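Local coordinates for uncharacterized protein (Bacteroides uniformis, PDB 4K61) that is of unknown function but belongs to the DUF2874 (PF11396) family of putative beta-lactamase-inhibitor-like, PepSY-like proteins, at residues Q56-T61 and V83-W88; Y16-G21 and F35-F40; A50-Q55 and Q90-Q95. All coordinates share one frame; numbering follows the deposited sequence.

Interaction 1. Residues Q56-T61 and V83-W88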
loop_
_atom_site.group_PDB
_atom_site.type_symbol
_atom_site.label_atom_id
_atom_site.label_comp_id
_atom_site.label_asym_id
_atom_site.label_seq_id
_atom_site.Cartn_x
_atom_site.Cartn_y
_atom_site.Cartn_z
ATOM N N GLN A 56 -1.782 2.384 -3.818
ATOM C CA GLN A 56 -0.689 1.529 -3.438
ATOM C C GLN A 56 -0.180 0.783 -4.639
ATOM O O GLN A 56 -0.937 0.198 -5.414
ATOM C CB GLN A 56 -1.113 0.560 -2.349
ATOM C CG GLN A 56 -1.408 1.252 -1.025
ATOM C CD GLN A 56 -1.859 0.298 0.053
ATOM O OE1 GLN A 56 -1.866 -0.923 -0.107
ATOM N NE2 GLN A 56 -2.260 0.862 1.180
ATOM N N THR A 57 1.143 0.769 -4.768
ATOM C CA THR A 57 1.793 -0.075 -5.770
ATOM C C THR A 57 2.604 -1.146 -5.052
ATOM O O THR A 57 3.413 -0.866 -4.159
ATOM C CB THR A 57 2.729 0.785 -6.629
ATOM O OG1 THR A 57 1.966 1.828 -7.239
ATOM C CG2 THR A 57 3.418 -0.018 -7.694
ATOM N N ASP A 58 2.327 -2.390 -5.409
ATOM C CA ASP A 58 2.957 -3.535 -4.779
ATOM C C ASP A 58 4.265 -3.768 -5.466
ATOM O O ASP A 58 4.346 -4.380 -6.511
ATOM C CB ASP A 58 2.057 -4.760 -4.876
ATOM C CG ASP A 58 2.598 -5.949 -4.108
ATOM O OD1 ASP A 58 3.712 -5.865 -3.568
ATOM O OD2 ASP A 58 1.898 -6.984 -4.046
ATOM N N TRP A 59 5.310 -3.250 -4.848
ATOM C CA TRP A 59 6.642 -3.360 -5.380
ATOM C C TRP A 59 7.226 -4.751 -5.205
ATOM O O TRP A 59 8.095 -5.151 -5.960
ATOM C CB TRP A 59 7.545 -2.334 -4.703
ATOM C CG TRP A 59 7.574 -0.966 -5.341
ATOM C CD1 TRP A 59 7.268 -0.633 -6.643
ATOM C CD2 TRP A 59 8.060 0.225 -4.745
ATOM N NE1 TRP A 59 7.464 0.715 -6.847
ATOM C CE2 TRP A 59 7.978 1.256 -5.713
ATOM C CE3 TRP A 59 8.588 0.522 -3.489
ATOM C CZ2 TRP A 59 8.372 2.571 -5.444
ATOM C CZ3 TRP A 59 8.935 1.804 -3.210
ATOM C CH2 TRP A 59 8.850 2.829 -4.192
ATOM N N GLU A 60 6.739 -5.476 -4.207
ATOM C CA GLU A 60 7.099 -6.854 -3.909
ATOM C C GLU A 60 8.482 -7.036 -3.270
ATOM O O GLU A 60 8.596 -7.749 -2.260
ATOM C CB GLU A 60 6.907 -7.772 -5.115
ATOM C CG GLU A 60 5.465 -8.193 -5.266
ATOM C CD GLU A 60 5.187 -8.868 -6.584
ATOM O OE1 GLU A 60 5.994 -9.734 -6.992
ATOM O OE2 GLU A 60 4.152 -8.536 -7.196
ATOM N N THR A 61 9.506 -6.363 -3.799
ATOM C CA THR A 61 10.841 -6.481 -3.203
ATOM C C THR A 61 11.480 -5.136 -2.928
ATOM O O THR A 61 11.038 -4.078 -3.453
ATOM C CB THR A 61 11.808 -7.293 -4.086
ATOM O OG1 THR A 61 12.180 -6.519 -5.221
ATOM C CG2 THR A 61 11.184 -8.602 -4.537
ATOM N N VAL A 83 11.743 -9.962 4.604
ATOM C CA VAL A 83 10.821 -9.012 3.966
ATOM C C VAL A 83 9.717 -9.773 3.252
ATOM O O VAL A 83 9.999 -10.628 2.412
ATOM C CB VAL A 83 11.534 -8.066 2.979
ATOM C CG1 VAL A 83 10.526 -7.198 2.237
ATOM C CG2 VAL A 83 12.521 -7.202 3.739
ATOM N N GLN A 84 8.468 -9.495 3.604
ATOM C CA GLN A 84 7.326 -10.196 3.043
ATOM C C GLN A 84 6.440 -9.348 2.168
ATOM O O GLN A 84 5.673 -9.881 1.370
ATOM C CB GLN A 84 6.474 -10.810 4.152
ATOM C CG GLN A 84 7.184 -11.938 4.853
ATOM C CD GLN A 84 6.423 -12.462 6.057
ATOM O OE1 GLN A 84 5.490 -11.830 6.549
ATOM N NE2 GLN A 84 6.851 -13.606 6.560
ATOM N N ASN A 85 6.530 -8.028 2.297
ATOM C CA ASN A 85 5.794 -7.124 1.423
ATOM C C ASN A 85 6.472 -5.775 1.398
ATOM O O ASN A 85 7.054 -5.343 2.400
ATOM C CB ASN A 85 4.333 -7.005 1.830
ATOM C CG ASN A 85 3.495 -6.148 0.847
ATOM O OD1 ASN A 85 2.885 -6.646 -0.099
ATOM N ND2 ASN A 85 3.474 -4.839 1.086
ATOM N N VAL A 86 6.460 -5.154 0.217
ATOM C CA VAL A 86 6.969 -3.791 0.036
ATOM C C VAL A 86 5.953 -3.040 -0.835
ATOM O O VAL A 86 5.628 -3.494 -1.930
ATOM C CB VAL A 86 8.349 -3.759 -0.643
ATOM C CG1 VAL A 86 8.836 -2.336 -0.779
ATOM C CG2 VAL A 86 9.331 -4.580 0.182
ATOM N N THR A 87 5.443 -1.934 -0.301
ATOM C CA THR A 87 4.367 -1.188 -0.928
ATOM C C THR A 87 4.739 0.289 -0.975
ATOM O O THR A 87 5.184 0.875 0.024
ATOM C CB THR A 87 3.055 -1.393 -0.156
ATOM O OG1 THR A 87 2.769 -2.786 -0.106
ATOM C CG2 THR A 87 1.887 -0.693 -0.812
ATOM N N TRP A 88 4.572 0.884 -2.156
ATOM C CA TRP A 88 4.650 2.319 -2.336
ATOM C C TRP A 88 3.286 2.949 -2.198
ATOM O O TRP A 88 2.376 2.669 -2.974
ATOM C CB TRP A 88 5.236 2.606 -3.728
ATOM C CG TRP A 88 5.443 4.009 -4.145
ATOM C CD1 TRP A 88 4.988 4.599 -5.297
ATOM C CD2 TRP A 88 6.236 4.991 -3.482
ATOM N NE1 TRP A 88 5.432 5.889 -5.388
ATOM C CE2 TRP A 88 6.197 6.169 -4.285
ATOM C CE3 TRP A 88 6.977 4.997 -2.290
ATOM C CZ2 TRP A 88 6.870 7.321 -3.940
ATOM C CZ3 TRP A 88 7.640 6.185 -1.936
ATOM C CH2 TRP A 88 7.592 7.314 -2.776
HETATM O O HOH W 1 1.539 3.855 -5.506
#
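Trp59 lays the six-membered ring of its indole over the root of the Trp88 side chain, where an antiparallel strand pair comes to its end. The two indoles run alongside each other and point the same way, their planes only 13° apart, yet they are slid so far that the rings barely overlap. Much of the face-on contact therefore falls to a methylene: Trp88 CB stands 3.5 Å from the centroid of the Trp59 six-membered ring, almost on its normal, a CH-pi contact. Farther out, Trp59 CH2 meets Trp88 CE3 at 3.4 Å. A chi1 of -179° sends the Trp88 indole away from its backbone N and leaves CB and CG against the face of the Trp59 six-membered ring. Val86 CG1 approaches a different part of Trp59, lying at the ring edge near its plane, 3.9 Å from CE3.

Beneath the indoles, Thr57 and Trp88 form a hydrogen-bonded antiparallel pair with reciprocal N-H to O bonds of 2.9 Å. Asp58 and Thr87 follow as a non-hydrogen-bonded pair. Segment 56-61 then leaves the sheet at Trp59, and Val86 O receives both a weak bond from Trp59 N and a better aligned one from Glu60 N, at 3.2 Å and on a carbonyl lone pair. A water accepts from Thr57 OG1 and donates to Trp88 O, tying the Thr57 side chain to the backbone of the facing strand. On the face bearing Asp58 and Thr87, methyl CG2 of Thr87 packs against Gln56 CB at 3.6 Å, while Gln56 NE2 is bound by Leu134 O.

Val98 of strand 97-103 touches Trp59, Val86 and Trp88. Paired amide bonds thus fix the register at Thr57 and Trp88; past them the departing chain is held by Val86 O together with indole, methylene and valine packing.

Interaction 2. Residues Y16-G21 and F35-F40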
loop_
_atom_site.group_PDB
_atom_site.type_symbol
_atom_site.label_atom_id
_atom_site.label_comp_id
_atom_site.label_asym_id
_atom_site.label_seq_id
_atom_site.Cartn_x
_atom_site.Cartn_y
_atom_site.Cartn_z
ATOM N N TYR A 16 -6.719 6.106 -15.130
ATOM C CA TYR A 16 -6.028 5.016 -15.811
ATOM C C TYR A 16 -6.857 4.496 -16.962
ATOM O O TYR A 16 -7.572 3.489 -16.844
ATOM C CB TYR A 16 -5.758 3.893 -14.808
ATOM C CG TYR A 16 -4.717 4.262 -13.788
ATOM C CD1 TYR A 16 -3.375 4.412 -14.179
ATOM C CD2 TYR A 16 -5.032 4.394 -12.450
ATOM C CE1 TYR A 16 -2.397 4.733 -13.264
ATOM C CE2 TYR A 16 -4.067 4.743 -11.519
ATOM C CZ TYR A 16 -2.761 4.922 -11.924
ATOM O OH TYR A 16 -1.770 5.235 -11.025
ATOM N N PRO A 17 -6.768 5.152 -18.136
ATOM C CA PRO A 17 -7.594 4.725 -19.270
ATOM C C PRO A 17 -7.355 3.315 -19.745
ATOM O O PRO A 17 -8.223 2.751 -20.382
ATOM C CB PRO A 17 -7.228 5.716 -20.401
ATOM C CG PRO A 17 -6.005 6.410 -19.925
ATOM C CD PRO A 17 -5.982 6.344 -18.428
ATOM N N THR A 18 -6.189 2.746 -19.457
ATOM C CA THR A 18 -5.928 1.389 -19.875
ATOM C C THR A 18 -6.065 0.356 -18.758
ATOM O O THR A 18 -5.741 -0.808 -18.982
ATOM C CB THR A 18 -4.540 1.258 -20.500
ATOM O OG1 THR A 18 -3.533 1.436 -19.504
ATOM C CG2 THR A 18 -4.358 2.313 -21.621
ATOM N N ALA A 19 -6.522 0.755 -17.575
ATOM C CA ALA A 19 -6.781 -0.232 -16.526
ATOM C C ALA A 19 -7.904 -1.137 -16.986
ATOM O O ALA A 19 -8.904 -0.678 -17.550
ATOM C CB ALA A 19 -7.151 0.427 -15.234
ATOM N N ASP A 20 -7.728 -2.439 -16.768
ATOM C CA ASP A 20 -8.700 -3.428 -17.187
ATOM C C ASP A 20 -8.562 -4.635 -16.239
ATOM O O ASP A 20 -7.628 -4.680 -15.410
ATOM C CB ASP A 20 -8.424 -3.812 -18.625
ATOM C CG ASP A 20 -9.567 -4.548 -19.287
ATOM O OD1 ASP A 20 -10.676 -4.619 -18.720
ATOM O OD2 ASP A 20 -9.330 -5.062 -20.407
ATOM N N GLY A 21 -9.505 -5.573 -16.299
ATOM C CA GLY A 21 -9.468 -6.694 -15.385
ATOM C C GLY A 21 -9.596 -6.268 -13.940
ATOM O O GLY A 21 -9.048 -6.895 -13.026
ATOM N N PHE A 35 -5.994 -3.804 -9.722
ATOM C CA PHE A 35 -5.715 -3.985 -11.131
ATOM C C PHE A 35 -4.230 -3.948 -11.364
ATOM O O PHE A 35 -3.453 -3.480 -10.537
ATOM C CB PHE A 35 -6.413 -2.905 -11.989
ATOM C CG PHE A 35 -6.064 -1.495 -11.600
ATOM C CD1 PHE A 35 -6.697 -0.895 -10.551
ATOM C CD2 PHE A 35 -5.083 -0.794 -12.254
ATOM C CE1 PHE A 35 -6.374 0.404 -10.181
ATOM C CE2 PHE A 35 -4.757 0.513 -11.907
ATOM C CZ PHE A 35 -5.401 1.111 -10.860
ATOM N N LEU A 36 -3.843 -4.452 -12.516
ATOM C CA LEU A 36 -2.465 -4.416 -12.929
ATOM C C LEU A 36 -2.108 -3.154 -13.695
ATOM O O LEU A 36 -2.850 -2.735 -14.573
ATOM C CB LEU A 36 -2.254 -5.641 -13.823
ATOM C CG LEU A 36 -1.146 -6.589 -13.463
ATOM C CD1 LEU A 36 -1.178 -6.875 -11.966
ATOM C CD2 LEU A 36 -1.337 -7.836 -14.306
HETATM N N MSE A 37 -0.965 -2.548 -13.374
HETATM C CA MSE A 37 -0.421 -1.416 -14.123
HETATM C C MSE A 37 1.023 -1.715 -14.425
HETATM O O MSE A 37 1.883 -1.750 -13.528
HETATM C CB MSE A 37 -0.732 -0.164 -13.283
HETATM C CG MSE A 37 -0.578 1.146 -13.985
HETATM SE SE MSE A 37 -1.526 1.194 -15.708
HETATM C CE MSE A 37 -3.287 1.013 -15.067
ATOM N N ASN A 38 1.350 -1.926 -15.697
ATOM C CA ASN A 38 2.706 -2.262 -16.097
ATOM C C ASN A 38 3.294 -3.415 -15.324
ATOM O O ASN A 38 4.470 -3.419 -14.995
ATOM C CB ASN A 38 3.637 -1.047 -15.952
ATOM C CG ASN A 38 3.888 -0.348 -17.262
ATOM O OD1 ASN A 38 3.274 -0.661 -18.277
ATOM N ND2 ASN A 38 4.827 0.576 -17.249
ATOM N N GLY A 39 2.482 -4.421 -15.031
ATOM C CA GLY A 39 2.977 -5.581 -14.350
ATOM C C GLY A 39 3.043 -5.496 -12.844
ATOM O O GLY A 39 3.462 -6.451 -12.211
ATOM N N PHE A 40 2.586 -4.394 -12.271
ATOM C CA PHE A 40 2.583 -4.212 -10.831
ATOM C C PHE A 40 1.145 -4.175 -10.365
ATOM O O PHE A 40 0.330 -3.405 -10.906
ATOM C CB PHE A 40 3.268 -2.888 -10.466
ATOM C CG PHE A 40 4.737 -2.945 -10.597
ATOM C CD1 PHE A 40 5.347 -2.671 -11.827
ATOM C CD2 PHE A 40 5.522 -3.297 -9.528
ATOM C CE1 PHE A 40 6.717 -2.732 -11.959
ATOM C CE2 PHE A 40 6.906 -3.354 -9.655
ATOM C CZ PHE A 40 7.498 -3.093 -10.876
HETATM O O HOH W 2 -4.992 -3.278 -15.844
#
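Tyr16, just past the C-terminal end of helix 6-15, begins a type I beta turn whose apolar side chains pack on Phe35 and Met37, at the end of a strand that continues into a type I' beta hairpin turn. The Tyr16 and Phe35 side chains cross at about a right angle, but their rings are inclined by 56°, an oblique pairing. Phe35 comes over one face of the tyrosine, toward its rim, and the closest atoms are Tyr16 CD2 and Phe35 CZ, 3.7 Å apart. A chi1 of 56° sets Phe35 CG between its own backbone N and carbonyl carbon, and from there the ring reaches the turn.

Met37, a selenomethionine, reaches the same tyrosine by a folded route. Bends at chi2 and chi3 curl its end back, bringing methyl CE within 3.5 Å of Tyr16 CD1. The selenium takes part in an oblique Met-aromatic contact, 4.9 Å from the ring centroid of Tyr16. Ala19 fills in beside both partners: its CB lies 3.8 Å from Phe35 CD2 and 3.9 Å from Met37 CE, and it makes an off-centre CH-pi contact with the phenylalanine.

Within the turn, Ala19 N bonds back to Tyr16 O; across the hairpin, Met37 and Phe40 exchange backbone bonds. The tyrosine's phenol is anchored beyond this patch, where OH is hydrogen-bonded to Gln55 OE1. No direct hydrogen bond joins the two segments. A polar link between them is made by a water that lies doubtfully close to Leu36 O, to which it donates, and that accepts from Asp20 N at 3.0 Å.

Interaction 3. Residues A50-Q55 and Q90-Q95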
loop_
_atom_site.group_PDB
_atom_site.type_symbol
_atom_site.label_atom_id
_atom_site.label_comp_id
_atom_site.label_asym_id
_atom_site.label_seq_id
_atom_site.Cartn_x
_atom_site.Cartn_y
_atom_site.Cartn_z
ATOM N N ALA A 50 -16.322 9.640 -5.203
ATOM C CA ALA A 50 -15.458 9.187 -6.298
ATOM C C ALA A 50 -14.138 9.966 -6.369
ATOM O O ALA A 50 -13.568 10.140 -7.440
ATOM C CB ALA A 50 -16.198 9.240 -7.622
ATOM N N GLN A 51 -13.636 10.404 -5.218
ATOM C CA GLN A 51 -12.320 11.045 -5.174
ATOM C C GLN A 51 -11.307 10.023 -4.660
ATOM O O GLN A 51 -11.553 9.308 -3.663
ATOM C CB GLN A 51 -12.307 12.331 -4.335
ATOM C CG GLN A 51 -12.561 13.579 -5.197
ATOM C CD GLN A 51 -11.853 14.816 -4.669
ATOM O OE1 GLN A 51 -12.474 15.807 -4.238
ATOM N NE2 GLN A 51 -10.531 14.754 -4.692
ATOM N N TRP A 52 -10.182 9.921 -5.353
ATOM C CA TRP A 52 -9.175 8.989 -4.903
ATOM C C TRP A 52 -8.467 9.530 -3.661
ATOM O O TRP A 52 -8.126 10.719 -3.577
ATOM C CB TRP A 52 -8.178 8.646 -6.013
ATOM C CG TRP A 52 -7.060 9.637 -6.223
ATOM C CD1 TRP A 52 -7.098 10.753 -6.968
ATOM C CD2 TRP A 52 -5.708 9.513 -5.753
ATOM N NE1 TRP A 52 -5.873 11.383 -6.950
ATOM C CE2 TRP A 52 -4.998 10.635 -6.219
ATOM C CE3 TRP A 52 -5.047 8.579 -4.953
ATOM C CZ2 TRP A 52 -3.658 10.859 -5.918
ATOM C CZ3 TRP A 52 -3.693 8.792 -4.657
ATOM C CH2 TRP A 52 -3.025 9.934 -5.129
ATOM N N VAL A 53 -8.264 8.647 -2.691
ATOM C CA VAL A 53 -7.660 9.070 -1.404
ATOM C C VAL A 53 -6.351 8.362 -1.057
ATOM O O VAL A 53 -5.605 8.834 -0.215
ATOM C CB VAL A 53 -8.675 8.951 -0.262
ATOM C CG1 VAL A 53 -9.850 9.869 -0.528
ATOM C CG2 VAL A 53 -9.155 7.517 -0.106
HETATM N N MSE A 54 -6.094 7.232 -1.712
HETATM C CA MSE A 54 -4.832 6.500 -1.542
HETATM C C MSE A 54 -4.623 5.664 -2.776
HETATM O O MSE A 54 -5.592 5.168 -3.390
HETATM C CB MSE A 54 -4.896 5.614 -0.284
HETATM C CG MSE A 54 -3.603 4.794 -0.115
HETATM SE SE MSE A 54 -3.490 4.170 1.758
HETATM C CE MSE A 54 -5.066 2.950 1.749
ATOM N N GLN A 55 -3.354 5.446 -3.117
ATOM C CA GLN A 55 -2.968 4.456 -4.093
ATOM C C GLN A 55 -1.784 3.672 -3.552
ATOM O O GLN A 55 -0.925 4.230 -2.892
ATOM C CB GLN A 55 -2.551 5.119 -5.393
ATOM C CG GLN A 55 -1.959 4.155 -6.429
ATOM C CD GLN A 55 -1.689 4.879 -7.728
ATOM O OE1 GLN A 55 -2.585 5.056 -8.552
ATOM N NE2 GLN A 55 -0.462 5.330 -7.903
ATOM N N GLN A 90 0.880 6.200 -1.956
ATOM C CA GLN A 90 0.747 7.582 -2.401
ATOM C C GLN A 90 -0.646 8.131 -2.081
ATOM O O GLN A 90 -1.641 7.376 -1.915
ATOM C CB GLN A 90 0.991 7.656 -3.908
ATOM C CG GLN A 90 2.385 7.218 -4.360
ATOM C CD GLN A 90 2.498 7.203 -5.881
ATOM O OE1 GLN A 90 2.134 6.230 -6.531
ATOM N NE2 GLN A 90 2.946 8.298 -6.441
ATOM N N PHE A 91 -0.680 9.443 -1.972
ATOM C CA PHE A 91 -1.860 10.204 -1.524
ATOM C C PHE A 91 -1.967 11.477 -2.335
ATOM O O PHE A 91 -0.959 12.007 -2.810
ATOM C CB PHE A 91 -1.721 10.629 -0.066
ATOM C CG PHE A 91 -1.413 9.533 0.885
ATOM C CD1 PHE A 91 -2.403 8.690 1.346
ATOM C CD2 PHE A 91 -0.117 9.366 1.358
ATOM C CE1 PHE A 91 -2.118 7.695 2.249
ATOM C CE2 PHE A 91 0.175 8.381 2.258
ATOM C CZ PHE A 91 -0.811 7.531 2.706
ATOM N N PRO A 92 -3.198 12.030 -2.447
ATOM C CA PRO A 92 -3.336 13.218 -3.255
ATOM C C PRO A 92 -2.684 14.434 -2.620
ATOM O O PRO A 92 -2.182 15.281 -3.342
ATOM C CB PRO A 92 -4.856 13.392 -3.393
ATOM C CG PRO A 92 -5.449 12.576 -2.302
ATOM C CD PRO A 92 -4.495 11.447 -2.070
ATOM N N LYS A 93 -2.653 14.503 -1.288
ATOM C CA LYS A 93 -2.156 15.706 -0.608
ATOM C C LYS A 93 -1.107 15.486 0.479
ATOM O O LYS A 93 -0.708 16.432 1.133
ATOM C CB LYS A 93 -3.336 16.468 0.004
ATOM C CG LYS A 93 -4.380 16.878 -1.022
ATOM C CD LYS A 93 -5.529 17.650 -0.393
ATOM C CE LYS A 93 -6.644 17.876 -1.399
ATOM N NZ LYS A 93 -7.678 18.798 -0.838
ATOM N N TRP A 94 -0.679 14.252 0.692
ATOM C CA TRP A 94 0.333 13.961 1.714
ATOM C C TRP A 94 1.549 13.334 1.089
ATOM O O TRP A 94 1.481 12.835 -0.037
ATOM C CB TRP A 94 -0.208 12.990 2.731
ATOM C CG TRP A 94 -1.550 13.342 3.285
ATOM C CD1 TRP A 94 -2.122 14.592 3.397
ATOM C CD2 TRP A 94 -2.472 12.435 3.875
ATOM N NE1 TRP A 94 -3.351 14.487 3.982
ATOM C CE2 TRP A 94 -3.595 13.179 4.284
ATOM C CE3 TRP A 94 -2.478 11.066 4.063
ATOM C CZ2 TRP A 94 -4.695 12.590 4.904
ATOM C CZ3 TRP A 94 -3.563 10.479 4.668
ATOM C CH2 TRP A 94 -4.663 11.238 5.082
ATOM N N GLN A 95 2.654 13.326 1.839
ATOM C CA GLN A 95 3.907 12.682 1.389
ATOM C C GLN A 95 3.730 11.181 1.216
ATOM O O GLN A 95 3.011 10.506 1.972
ATOM C CB GLN A 95 5.079 12.932 2.370
ATOM C CG GLN A 95 6.445 12.478 1.847
ATOM C CD GLN A 95 7.595 12.982 2.708
ATOM O OE1 GLN A 95 8.422 13.748 2.260
ATOM N NE2 GLN A 95 7.645 12.539 3.958
#
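An antiparallel strand pair of the sheet frays here into the loop that leads from strand 82-90 to strand 97-103. Gln55 and Gln90 make the last hydrogen-bonded pair, with reciprocal backbone bonds of 2.8 Å between each N and the opposite O. Their extended side chains lie side by side, and Gln55 NE2 donates to Gln90 OE1 at 3.1 Å. That oxygen lies near the Gln55 amide plane, whereas NE2 comes in 44° out of the Gln90 carbonyl plane, off any lone pair. Gln55 OE1 is hydrogen-bonded to Tyr16 OH.

Beyond this pair, packing replaces the backbone bonds. Pro92 CD sits over one face of Trp52, 3.8 Å from the centroid of its six-membered ring, a CH-pi contact, while Gln90 O lies at the indole edge. A chi1 of 82° puts Trp52 CG between its backbone N and carbonyl carbon, from where the six-membered ring extends under Pro92. Met54, a selenomethionine, brings SE to 3.8 Å from Phe91 CE1 in an oblique Met-aromatic contact.

Met15 of helix 6-15 touches Trp52 and Gln55, whereas Phe139 of helix 136-139 packs on Met54 and Phe91, so the frayed pair has both terminal helices as neighbours.

From the N terminus, interaction 2 closes first, bringing the turn after helix 6-15 onto the end of strand 30-37. The other two follow it in series and share strand 52-58: interaction 3 joins the strand's beginning to the loop after strand 82-90, and interaction 1 joins its end to strand 82-90 itself, within the larger loop. Together they continue one strand pairing from its loop end to where strand 52-58 stops, with helix 67-75 in the connection. Direct touches also link the series. Tyr16 of interaction 2 reaches Gln55 of interaction 3, and Phe40, ending segment 35-40 and starting strand 40-46, the neighbour of 52-58, packs on Thr57, Asp58 and Trp59 of interaction 1.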